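Local coordinates for protein putative pectin lyase (Geobacillus virus E2, PDB 7CHU) that serves as the trimeric tailspike of a deep-sea thermophilic bacteriophage and probably binds or degrades polysaccharides on the surface of its host, at residues 190-195 and 213-218; 239-244 and 267-272; 399-404 and 414-419. All coordinates share one frame; numbering follows the deposited sequence.

Contact 1: 190-195 and 213-218; sequences SLKKIS and YIEEVW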
loop_
_atom_site.group_PDB
_atom_site.type_symbol
_atom_site.label_atom_id
_atom_site.label_comp_id
_atom_site.label_asym_id
_atom_site.label_seq_id
_atom_site.Cartn_x
_atom_site.Cartn_y
_atom_site.Cartn_z
ATOM N N SER A 190 12.240 12.340 19.414
ATOM C CA SER A 190 12.770 13.415 18.588
ATOM C C SER A 190 13.778 12.855 17.604
ATOM O O SER A 190 14.715 12.157 18.010
ATOM C CB SER A 190 13.436 14.489 19.448
ATOM O OG SER A 190 13.817 15.596 18.658
ATOM N N LEU A 191 13.616 13.215 16.327
ATOM C CA LEU A 191 14.483 12.783 15.235
ATOM C C LEU A 191 15.031 14.013 14.523
ATOM O O LEU A 191 14.262 14.901 14.138
ATOM C CB LEU A 191 13.726 11.884 14.224
ATOM C CG LEU A 191 12.915 10.678 14.729
ATOM C CD1 LEU A 191 12.295 9.872 13.546
ATOM C CD2 LEU A 191 13.764 9.748 15.599
ATOM N N LYS A 192 16.352 14.074 14.342
ATOM C CA LYS A 192 16.945 15.244 13.706
ATOM C C LYS A 192 18.187 14.835 12.938
ATOM O O LYS A 192 19.050 14.152 13.497
ATOM C CB LYS A 192 17.317 16.318 14.741
ATOM C CG LYS A 192 17.996 17.552 14.130
ATOM C CD LYS A 192 18.086 18.680 15.138
ATOM C CE LYS A 192 18.767 19.895 14.536
ATOM N NZ LYS A 192 18.667 21.076 15.461
ATOM N N LYS A 193 18.270 15.264 11.679
ATOM C CA LYS A 193 19.435 15.031 10.816
ATOM C C LYS A 193 19.731 13.538 10.688
ATOM O O LYS A 193 20.875 13.078 10.787
ATOM C CB LYS A 193 20.652 15.816 11.308
ATOM C CG LYS A 193 20.543 17.308 10.978
ATOM C CD LYS A 193 21.746 18.079 11.534
ATOM C CE LYS A 193 21.578 19.581 11.378
ATOM N NZ LYS A 193 21.628 19.962 9.954
ATOM N N ILE A 194 18.667 12.775 10.465
ATOM C CA ILE A 194 18.727 11.325 10.372
ATOM C C ILE A 194 18.511 10.940 8.919
ATOM O O ILE A 194 17.711 11.569 8.218
ATOM C CB ILE A 194 17.663 10.677 11.278
ATOM C CG1 ILE A 194 18.023 10.843 12.748
ATOM C CG2 ILE A 194 17.418 9.220 10.921
ATOM C CD1 ILE A 194 16.909 10.294 13.641
ATOM N N SER A 195 19.219 9.913 8.468
ATOM C CA SER A 195 18.996 9.320 7.153
ATOM C C SER A 195 18.719 7.836 7.318
ATOM O O SER A 195 19.290 7.179 8.201
ATOM C CB SER A 195 20.209 9.498 6.226
ATOM O OG SER A 195 20.315 10.829 5.773
ATOM N N TYR A 213 8.693 14.438 17.054
ATOM C CA TYR A 213 9.257 15.641 16.450
ATOM C C TYR A 213 10.310 15.224 15.439
ATOM O O TYR A 213 11.155 14.360 15.730
ATOM C CB TYR A 213 9.868 16.565 17.513
ATOM C CG TYR A 213 10.529 17.796 16.916
ATOM C CD1 TYR A 213 9.763 18.881 16.480
ATOM C CD2 TYR A 213 11.897 17.865 16.769
ATOM C CE1 TYR A 213 10.360 19.988 15.922
ATOM C CE2 TYR A 213 12.508 18.977 16.202
ATOM C CZ TYR A 213 11.729 20.031 15.787
ATOM O OH TYR A 213 12.325 21.133 15.224
ATOM N N ILE A 214 10.252 15.818 14.254
ATOM C CA ILE A 214 11.056 15.393 13.111
ATOM C C ILE A 214 11.610 16.651 12.455
ATOM O O ILE A 214 10.843 17.519 12.033
ATOM C CB ILE A 214 10.222 14.564 12.103
ATOM C CG1 ILE A 214 9.758 13.246 12.748
ATOM C CG2 ILE A 214 11.000 14.270 10.814
ATOM C CD1 ILE A 214 8.785 12.426 11.851
ATOM N N GLU A 215 12.936 16.762 12.376
ATOM C CA GLU A 215 13.576 17.935 11.790
ATOM C C GLU A 215 14.689 17.484 10.863
ATOM O O GLU A 215 15.619 16.807 11.303
ATOM C CB GLU A 215 14.145 18.866 12.866
ATOM C CG GLU A 215 14.898 20.043 12.249
ATOM C CD GLU A 215 15.539 20.969 13.303
ATOM O OE1 GLU A 215 16.569 21.604 12.992
ATOM O OE2 GLU A 215 15.005 21.066 14.431
ATOM N N GLU A 216 14.587 17.852 9.593
ATOM C CA GLU A 216 15.575 17.522 8.575
ATOM C C GLU A 216 15.899 16.028 8.558
ATOM O O GLU A 216 17.052 15.611 8.680
ATOM C CB GLU A 216 16.845 18.362 8.756
ATOM C CG GLU A 216 17.644 18.469 7.455
ATOM C CD GLU A 216 19.068 18.965 7.675
ATOM O OE1 GLU A 216 19.252 19.924 8.484
ATOM O OE2 GLU A 216 19.999 18.397 7.043
ATOM N N VAL A 217 14.863 15.212 8.372
ATOM C CA VAL A 217 15.015 13.758 8.340
ATOM C C VAL A 217 14.746 13.276 6.922
ATOM O O VAL A 217 13.761 13.689 6.296
ATOM C CB VAL A 217 14.096 13.063 9.356
ATOM C CG1 VAL A 217 14.112 11.549 9.132
ATOM C CG2 VAL A 217 14.558 13.402 10.770
ATOM N N TRP A 218 15.627 12.408 6.422
ATOM C CA TRP A 218 15.600 11.921 5.050
ATOM C C TRP A 218 15.395 10.411 4.995
ATOM O O TRP A 218 15.956 9.665 5.810
ATOM C CB TRP A 218 16.899 12.228 4.323
ATOM C CG TRP A 218 17.320 13.647 4.323
ATOM C CD1 TRP A 218 16.571 14.740 4.676
ATOM C CD2 TRP A 218 18.590 14.149 3.895
ATOM N NE1 TRP A 218 17.306 15.882 4.500
ATOM C CE2 TRP A 218 18.555 15.546 4.042
ATOM C CE3 TRP A 218 19.761 13.546 3.422
ATOM C CZ2 TRP A 218 19.648 16.361 3.727
ATOM C CZ3 TRP A 218 20.865 14.360 3.125
ATOM C CH2 TRP A 218 20.795 15.745 3.274
HETATM O O HOH W 1 16.080 21.661 16.817
#

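Contact 2: 239-244 and 267-272; sequences GVYIYN and HVYFDS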
loop_
_atom_site.group_PDB
_atom_site.type_symbol
_atom_site.label_atom_id
_atom_site.label_comp_id
_atom_site.label_asym_id
_atom_site.label_seq_id
_atom_site.Cartn_x
_atom_site.Cartn_y
_atom_site.Cartn_z
ATOM N N GLY A 239 0.678 15.912 17.101
ATOM C CA GLY A 239 0.975 14.489 17.171
ATOM C C GLY A 239 2.301 14.138 16.526
ATOM O O GLY A 239 3.151 13.483 17.137
ATOM N N VAL A 240 2.496 14.576 15.286
ATOM C CA VAL A 240 3.765 14.469 14.563
ATOM C C VAL A 240 4.058 15.844 13.983
ATOM O O VAL A 240 3.202 16.419 13.307
ATOM C CB VAL A 240 3.708 13.430 13.428
ATOM C CG1 VAL A 240 5.074 13.358 12.702
ATOM C CG2 VAL A 240 3.323 12.072 13.963
ATOM N N TYR A 241 5.229 16.389 14.276
ATOM C CA TYR A 241 5.625 17.708 13.784
ATOM C C TYR A 241 6.843 17.524 12.889
ATOM O O TYR A 241 7.888 17.053 13.355
ATOM C CB TYR A 241 5.926 18.646 14.951
ATOM C CG TYR A 241 5.997 20.129 14.589
ATOM C CD1 TYR A 241 7.158 20.699 14.041
ATOM C CD2 TYR A 241 4.913 20.966 14.817
ATOM C CE1 TYR A 241 7.206 22.082 13.710
ATOM C CE2 TYR A 241 4.966 22.336 14.501
ATOM C CZ TYR A 241 6.101 22.874 13.948
ATOM O OH TYR A 241 6.117 24.216 13.654
ATOM N N ILE A 242 6.710 17.865 11.612
ATOM C CA ILE A 242 7.768 17.660 10.628
ATOM C C ILE A 242 8.261 19.036 10.190
ATOM O O ILE A 242 7.523 19.788 9.544
ATOM C CB ILE A 242 7.275 16.838 9.425
ATOM C CG1 ILE A 242 6.793 15.453 9.907
ATOM C CG2 ILE A 242 8.400 16.735 8.395
ATOM C CD1 ILE A 242 5.837 14.674 8.934
ATOM N N TYR A 243 9.511 19.364 10.538
ATOM C CA TYR A 243 10.108 20.676 10.304
ATOM C C TYR A 243 11.241 20.562 9.281
ATOM O O TYR A 243 11.985 19.581 9.277
ATOM C CB TYR A 243 10.641 21.228 11.643
ATOM C CG TYR A 243 11.200 22.633 11.643
ATOM C CD1 TYR A 243 10.613 23.652 10.888
ATOM C CD2 TYR A 243 12.288 22.953 12.441
ATOM C CE1 TYR A 243 11.129 24.952 10.905
ATOM C CE2 TYR A 243 12.811 24.242 12.473
ATOM C CZ TYR A 243 12.228 25.240 11.705
ATOM O OH TYR A 243 12.731 26.524 11.742
ATOM N N ASN A 244 11.375 21.542 8.397
ATOM C CA ASN A 244 12.498 21.439 7.471
ATOM C C ASN A 244 13.820 21.834 8.141
ATOM O O ASN A 244 14.873 21.290 7.781
ATOM C CB ASN A 244 12.243 22.256 6.182
ATOM C CG ASN A 244 11.897 23.741 6.427
ATOM O OD1 ASN A 244 11.531 24.175 7.520
ATOM N ND2 ASN A 244 11.958 24.509 5.353
ATOM N N HIS A 267 -2.937 15.912 13.974
ATOM C CA HIS A 267 -2.250 14.627 13.892
ATOM C C HIS A 267 -0.882 14.791 13.255
ATOM O O HIS A 267 0.123 14.278 13.763
ATOM C CB HIS A 267 -3.065 13.603 13.102
ATOM C CG HIS A 267 -4.349 13.226 13.768
ATOM N ND1 HIS A 267 -4.407 12.725 15.054
ATOM C CD2 HIS A 267 -5.630 13.310 13.334
ATOM C CE1 HIS A 267 -5.671 12.505 15.378
ATOM N NE2 HIS A 267 -6.432 12.856 14.355
ATOM N N VAL A 268 -0.834 15.473 12.121
ATOM C CA VAL A 268 0.384 15.673 11.350
ATOM C C VAL A 268 0.466 17.156 11.032
ATOM O O VAL A 268 -0.485 17.719 10.482
ATOM C CB VAL A 268 0.368 14.858 10.048
ATOM C CG1 VAL A 268 1.497 15.298 9.132
ATOM C CG2 VAL A 268 0.447 13.366 10.352
ATOM N N TYR A 269 1.585 17.790 11.391
ATOM C CA TYR A 269 1.797 19.211 11.133
ATOM C C TYR A 269 3.118 19.369 10.385
ATOM O O TYR A 269 4.179 19.083 10.947
ATOM C CB TYR A 269 1.816 20.001 12.451
ATOM C CG TYR A 269 1.759 21.490 12.266
ATOM C CD1 TYR A 269 2.888 22.189 11.858
ATOM C CD2 TYR A 269 0.570 22.197 12.473
ATOM C CE1 TYR A 269 2.871 23.569 11.677
ATOM C CE2 TYR A 269 0.526 23.585 12.296
ATOM C CZ TYR A 269 1.687 24.263 11.908
ATOM O OH TYR A 269 1.679 25.621 11.712
ATOM N N PHE A 270 3.057 19.774 9.114
ATOM C CA PHE A 270 4.250 20.072 8.335
ATOM C C PHE A 270 4.566 21.553 8.494
ATOM O O PHE A 270 3.670 22.398 8.417
ATOM C CB PHE A 270 4.073 19.751 6.851
ATOM C CG PHE A 270 4.218 18.293 6.512
ATOM C CD1 PHE A 270 5.456 17.744 6.207
ATOM C CD2 PHE A 270 3.111 17.481 6.477
ATOM C CE1 PHE A 270 5.584 16.396 5.876
ATOM C CE2 PHE A 270 3.212 16.139 6.113
ATOM C CZ PHE A 270 4.435 15.588 5.821
ATOM N N ASP A 271 5.838 21.860 8.732
ATOM C CA ASP A 271 6.303 23.233 8.921
ATOM C C ASP A 271 7.496 23.421 7.992
ATOM O O ASP A 271 8.522 22.761 8.167
ATOM C CB ASP A 271 6.670 23.459 10.389
ATOM C CG ASP A 271 7.228 24.855 10.673
ATOM O OD1 ASP A 271 7.507 25.649 9.738
ATOM O OD2 ASP A 271 7.407 25.137 11.878
ATOM N N SER A 272 7.341 24.261 6.968
ATOM C CA SER A 272 8.406 24.512 6.000
ATOM C C SER A 272 8.970 25.920 6.151
ATOM O O SER A 272 9.592 26.441 5.216
ATOM C CB SER A 272 7.914 24.301 4.568
ATOM O OG SER A 272 7.803 22.915 4.229
#

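Contact 3: 399-404 and 414-419; sequences WNRSYI and FQNVYR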
loop_
_atom_site.group_PDB
_atom_site.type_symbol
_atom_site.label_atom_id
_atom_site.label_comp_id
_atom_site.label_asym_id
_atom_site.label_seq_id
_atom_site.Cartn_x
_atom_site.Cartn_y
_atom_site.Cartn_z
ATOM N N TRP A 399 -10.475 21.188 -13.422
ATOM C CA TRP A 399 -9.256 21.894 -13.082
ATOM C C TRP A 399 -9.532 23.373 -13.276
ATOM O O TRP A 399 -10.287 23.757 -14.174
ATOM C CB TRP A 399 -8.076 21.453 -13.938
ATOM C CG TRP A 399 -8.265 21.820 -15.344
ATOM C CD1 TRP A 399 -7.804 22.950 -15.978
ATOM C CD2 TRP A 399 -8.983 21.067 -16.322
ATOM N NE1 TRP A 399 -8.202 22.936 -17.302
ATOM C CE2 TRP A 399 -8.927 21.791 -17.535
ATOM C CE3 TRP A 399 -9.680 19.852 -16.291
ATOM C CZ2 TRP A 399 -9.529 21.328 -18.704
ATOM C CZ3 TRP A 399 -10.273 19.394 -17.450
ATOM C CH2 TRP A 399 -10.189 20.120 -18.641
ATOM N N ASN A 400 -8.927 24.199 -12.424
ATOM C CA ASN A 400 -9.231 25.616 -12.462
ATOM C C ASN A 400 -10.742 25.845 -12.452
ATOM O O ASN A 400 -11.418 25.394 -11.526
ATOM C CB ASN A 400 -8.585 26.268 -13.674
ATOM C CG ASN A 400 -8.272 27.701 -13.410
ATOM O OD1 ASN A 400 -8.042 28.071 -12.260
ATOM N ND2 ASN A 400 -8.307 28.534 -14.442
ATOM N N ARG A 401 -11.296 26.520 -13.469
ATOM C CA ARG A 401 -12.741 26.749 -13.526
ATOM C C ARG A 401 -13.404 25.997 -14.684
ATOM O O ARG A 401 -14.445 26.424 -15.208
ATOM C CB ARG A 401 -13.042 28.245 -13.588
ATOM C CG ARG A 401 -12.672 28.964 -12.295
ATOM C CD ARG A 401 -12.694 30.494 -12.453
ATOM N NE ARG A 401 -11.513 30.972 -13.165
ATOM C CZ ARG A 401 -11.541 31.478 -14.395
ATOM N NH1 ARG A 401 -12.699 31.583 -15.048
ATOM N NH2 ARG A 401 -10.411 31.885 -14.965
ATOM N N SER A 402 -12.827 24.857 -15.052
ATOM C CA SER A 402 -13.330 23.976 -16.106
ATOM C C SER A 402 -13.873 22.699 -15.467
ATOM O O SER A 402 -13.134 21.999 -14.766
ATOM C CB SER A 402 -12.208 23.630 -17.101
ATOM O OG SER A 402 -11.661 24.795 -17.718
ATOM N N TYR A 403 -15.158 22.405 -15.679
ATOM C CA TYR A 403 -15.840 21.376 -14.894
ATOM C C TYR A 403 -16.606 20.400 -15.769
ATOM O O TYR A 403 -17.304 20.800 -16.705
ATOM C CB TYR A 403 -16.837 21.980 -13.885
ATOM C CG TYR A 403 -16.284 23.084 -13.030
ATOM C CD1 TYR A 403 -15.226 22.858 -12.161
ATOM C CD2 TYR A 403 -16.828 24.351 -13.083
ATOM C CE1 TYR A 403 -14.723 23.874 -11.375
ATOM C CE2 TYR A 403 -16.332 25.363 -12.316
ATOM C CZ TYR A 403 -15.292 25.123 -11.447
ATOM O OH TYR A 403 -14.810 26.155 -10.672
ATOM N N ILE A 404 -16.490 19.117 -15.439
ATOM C CA ILE A 404 -17.434 18.087 -15.872
ATOM C C ILE A 404 -18.269 17.747 -14.650
ATOM O O ILE A 404 -17.727 17.345 -13.612
ATOM C CB ILE A 404 -16.720 16.841 -16.422
ATOM C CG1 ILE A 404 -15.861 17.219 -17.637
ATOM C CG2 ILE A 404 -17.735 15.762 -16.793
ATOM C CD1 ILE A 404 -15.127 16.081 -18.229
ATOM N N PHE A 414 -18.988 22.564 -18.249
ATOM C CA PHE A 414 -19.215 23.959 -17.897
ATOM C C PHE A 414 -17.887 24.689 -17.742
ATOM O O PHE A 414 -16.908 24.133 -17.229
ATOM C CB PHE A 414 -19.992 24.093 -16.574
ATOM C CG PHE A 414 -21.494 23.994 -16.698
ATOM C CD1 PHE A 414 -22.115 23.690 -17.905
ATOM C CD2 PHE A 414 -22.282 24.189 -15.568
ATOM C CE1 PHE A 414 -23.512 23.624 -17.986
ATOM C CE2 PHE A 414 -23.680 24.114 -15.626
ATOM C CZ PHE A 414 -24.297 23.832 -16.840
ATOM N N GLN A 415 -17.883 25.959 -18.140
ATOM C CA GLN A 415 -16.735 26.841 -17.987
ATOM C C GLN A 415 -17.153 28.044 -17.146
ATOM O O GLN A 415 -18.040 28.808 -17.546
ATOM C CB GLN A 415 -16.208 27.265 -19.361
ATOM C CG GLN A 415 -14.974 28.143 -19.296
ATOM C CD GLN A 415 -13.785 27.430 -18.624
ATOM O OE1 GLN A 415 -13.582 26.231 -18.814
ATOM N NE2 GLN A 415 -13.005 28.178 -17.835
ATOM N N ASN A 416 -16.548 28.183 -15.965
ATOM C CA ASN A 416 -16.775 29.313 -15.059
ATOM C C ASN A 416 -18.180 29.307 -14.464
ATOM O O ASN A 416 -18.754 30.366 -14.198
ATOM C CB ASN A 416 -16.503 30.669 -15.728
ATOM C CG ASN A 416 -16.382 31.810 -14.710
ATOM O OD1 ASN A 416 -15.933 31.601 -13.572
ATOM N ND2 ASN A 416 -16.818 33.013 -15.103
ATOM N N VAL A 417 -18.748 28.124 -14.255
ATOM C CA VAL A 417 -20.031 28.005 -13.570
ATOM C C VAL A 417 -20.195 26.554 -13.169
ATOM O O VAL A 417 -19.761 25.650 -13.885
ATOM C CB VAL A 417 -21.207 28.478 -14.459
ATOM C CG1 VAL A 417 -21.295 27.605 -15.735
ATOM C CG2 VAL A 417 -22.533 28.416 -13.684
ATOM N N TYR A 418 -20.835 26.332 -12.025
ATOM C CA TYR A 418 -21.143 24.975 -11.594
ATOM C C TYR A 418 -22.389 25.016 -10.725
ATOM O O TYR A 418 -22.714 26.046 -10.141
ATOM C CB TYR A 418 -19.957 24.321 -10.841
ATOM C CG TYR A 418 -19.565 24.975 -9.523
ATOM C CD1 TYR A 418 -18.669 26.050 -9.488
ATOM C CD2 TYR A 418 -20.077 24.506 -8.316
ATOM C CE1 TYR A 418 -18.287 26.642 -8.272
ATOM C CE2 TYR A 418 -19.716 25.085 -7.107
ATOM C CZ TYR A 418 -18.824 26.142 -7.088
ATOM O OH TYR A 418 -18.481 26.699 -5.882
ATOM N N ARG A 419 -23.087 23.883 -10.642
ATOM C CA ARG A 419 -24.293 23.799 -9.827
ATOM C C ARG A 419 -23.958 23.436 -8.384
ATOM O O ARG A 419 -23.241 22.460 -8.125
ATOM C CB ARG A 419 -25.276 22.781 -10.394
ATOM C CG ARG A 419 -26.479 22.579 -9.455
ATOM C CD ARG A 419 -27.630 21.928 -10.137
ATOM N NE ARG A 419 -28.825 21.895 -9.296
ATOM C CZ ARG A 419 -30.051 21.718 -9.763
ATOM N NH1 ARG A 419 -30.251 21.578 -11.075
ATOM N NH2 ARG A 419 -31.077 21.692 -8.917
HETATM O O HOH W 2 -10.817 27.120 -16.209
#

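Contact 1: 190-195 and 213-218
Ser190 to Lys192 lies beside Tyr213 to Glu215 as two successive rungs of the right-handed parallel beta-helix of the pectate lyase-like family, their axes 4.7 Å apart. Backbone bonding follows the parallel pattern: Leu191 N gives to Tyr213 O, Glu215 N to Leu191 O and Lys193 N to Glu215 O. At Lys193 and Glu216 both chains pass through positive phi, so the bend is repeated from rung to rung; beyond it Trp218 N meets Ile194 O at 2.9 Å in a nearly straight bond.

Most apolar contacts gather on Val217, whose CG2 lies 3.9 Å from Leu191 CB and also approaches Ile194 CB; Leu191 CD1 also faces Ile214 CG1. Phe160 of the preceding rung packs against both Leu191 and Ile194.

Charge pairing follows the same register. Lys192 and Glu215 run alongside each other, both extended, with Lys192 NZ 3.3 Å from Glu215 OE1 in a salt bridge. Glu215 OE2 lies in the plane of the Tyr213 ring; Tyr213 OH, at 2.8 Å, and a water bound to Lys192 NZ both grip this oxygen, and OE1 faces Lys192, which together limit the rotation of the carboxylate. Lys193 turns back at its last torsion (chi4 -68°), bringing NZ to 2.8 Å from Glu216 OE1 on the syn side of the carboxylate, 29° out of its plane, while Glu216 OE2 pairs with Arg168.

Contact 2: 239-244 and 267-272
Tyr241 and Tyr269 point the same way from neighbouring parallel strands, in which Tyr269 N gives to Val240 O and Ile242 N to Tyr269 O. Their ring planes are only 7° apart but slid so far that the rings barely overlap; the centroids are 5.0 Å apart, and Tyr241 CE2 comes to 3.4 Å from Tyr269 CD1. Tyr269 continues the aromatic row by stacking on His238 and meeting Tyr308. Asp271 crosses the end of Tyr241, its carboxylate nearly perpendicular to the ring, and OD2 accepts from Tyr241 OH near the ring plane. The modelled 2.4 Å between Tyr241 OH and Asp271 OD2 is very short, so its exact value is doubtful. Asp271 OD1 has a partner of its own in Thr273, and the ring of Tyr243 runs alongside the same aspartate, with CD1 3.6 Å from Asp271 CG.

On the face that carries Val240, Ile242, Val268 and Phe270, Ile242 has its CG1 branch anti to the carbonyl carbon (chi1 -60°), and CD1 makes a CH-pi contact over the Phe270 ring, 3.9 Å from its centroid and 29° off the normal. Leu253 and Phe255 pack on Ile242 from across the coil.

Where the strands end, Asn244 ND2 makes a weak bond to Ser272 O and a further one to Arg277 O. In-register stacking of side chains on successive coils, with an apolar interior, is characteristic of the parallel beta-helix of pectate lyase-like proteins; here the other face adds a row of tyrosines.

Contact 3: 399-404 and 414-419
Tyr403 and Phe414 form an antiparallel hydrogen-bonded pair, each N meeting the other's O at 2.9 Å, and on this side the packing is close. The Tyr403 ring receives the edge of Tyr418 on its face in an offset edge-to-face contact, centroids 5.4 Å apart and planes at 74°. Tyr418 reaches it because its CG stands between the backbone N and the carbonyl carbon (chi1 64°), and its hydroxyl bonds to Asn379. Arg395 adds a cation-pi contact to both rings.

Ser402 and Gln415 form the opposite, polar face, lined by a water. Ser402 OG gives to Gln415 OE1 at 2.6 Å, in the amide plane on a lone pair; the bend of Gln415 at CB-CG (chi2 61°) turns the amide back toward the serine. The water accepts from Arg401 N and Gln415 NE2 and donates to Ser402 OG at 2.9 Å, tying the type II' turn of Trp399 to Ser402 to the partner strand. Looser still is the turn itself, where Arg401 is partly exposed: Asn416 N holds Arg401 O at 2.8 Å, but the two side chains only lie side by side, with Arg401 NH1 3.6 Å from Asn416 OD1. Arg401 instead makes a salt bridge with Asp440 of the second subunit, and Asn416 bonds to Ala432 and Lys428.

Ile404 meets its counterparts in both other subunits. Tyr403 and Phe414 belong to the hairpin 402-407/410-415, flanked by strands 398-399 and 433-438, with 423-426 beside Tyr418.

In the fold
The three contacts illustrate how an elongated tailspike is built from repeated coils and then changes its architecture. Contacts 1 and 2 have centres 11 Å apart: Ile214 N and Tyr241 O stand 2.8 Å apart, Ile214 O and Tyr243 N 2.7 Å, both probable hydrogen bonds, so strands 212-215 and 240-243 are direct neighbours, and the two contacts together span four consecutive coils. Neither of these two contacts is touched by another subunit. Contact 3 lies farther along the chain, its centre about 34 Å from that of contact 2 and about 42 Å from that of contact 1; there the pairing is antiparallel and the neighbouring subunits join in, so this contact, unlike the other two, takes part in a subunit interface.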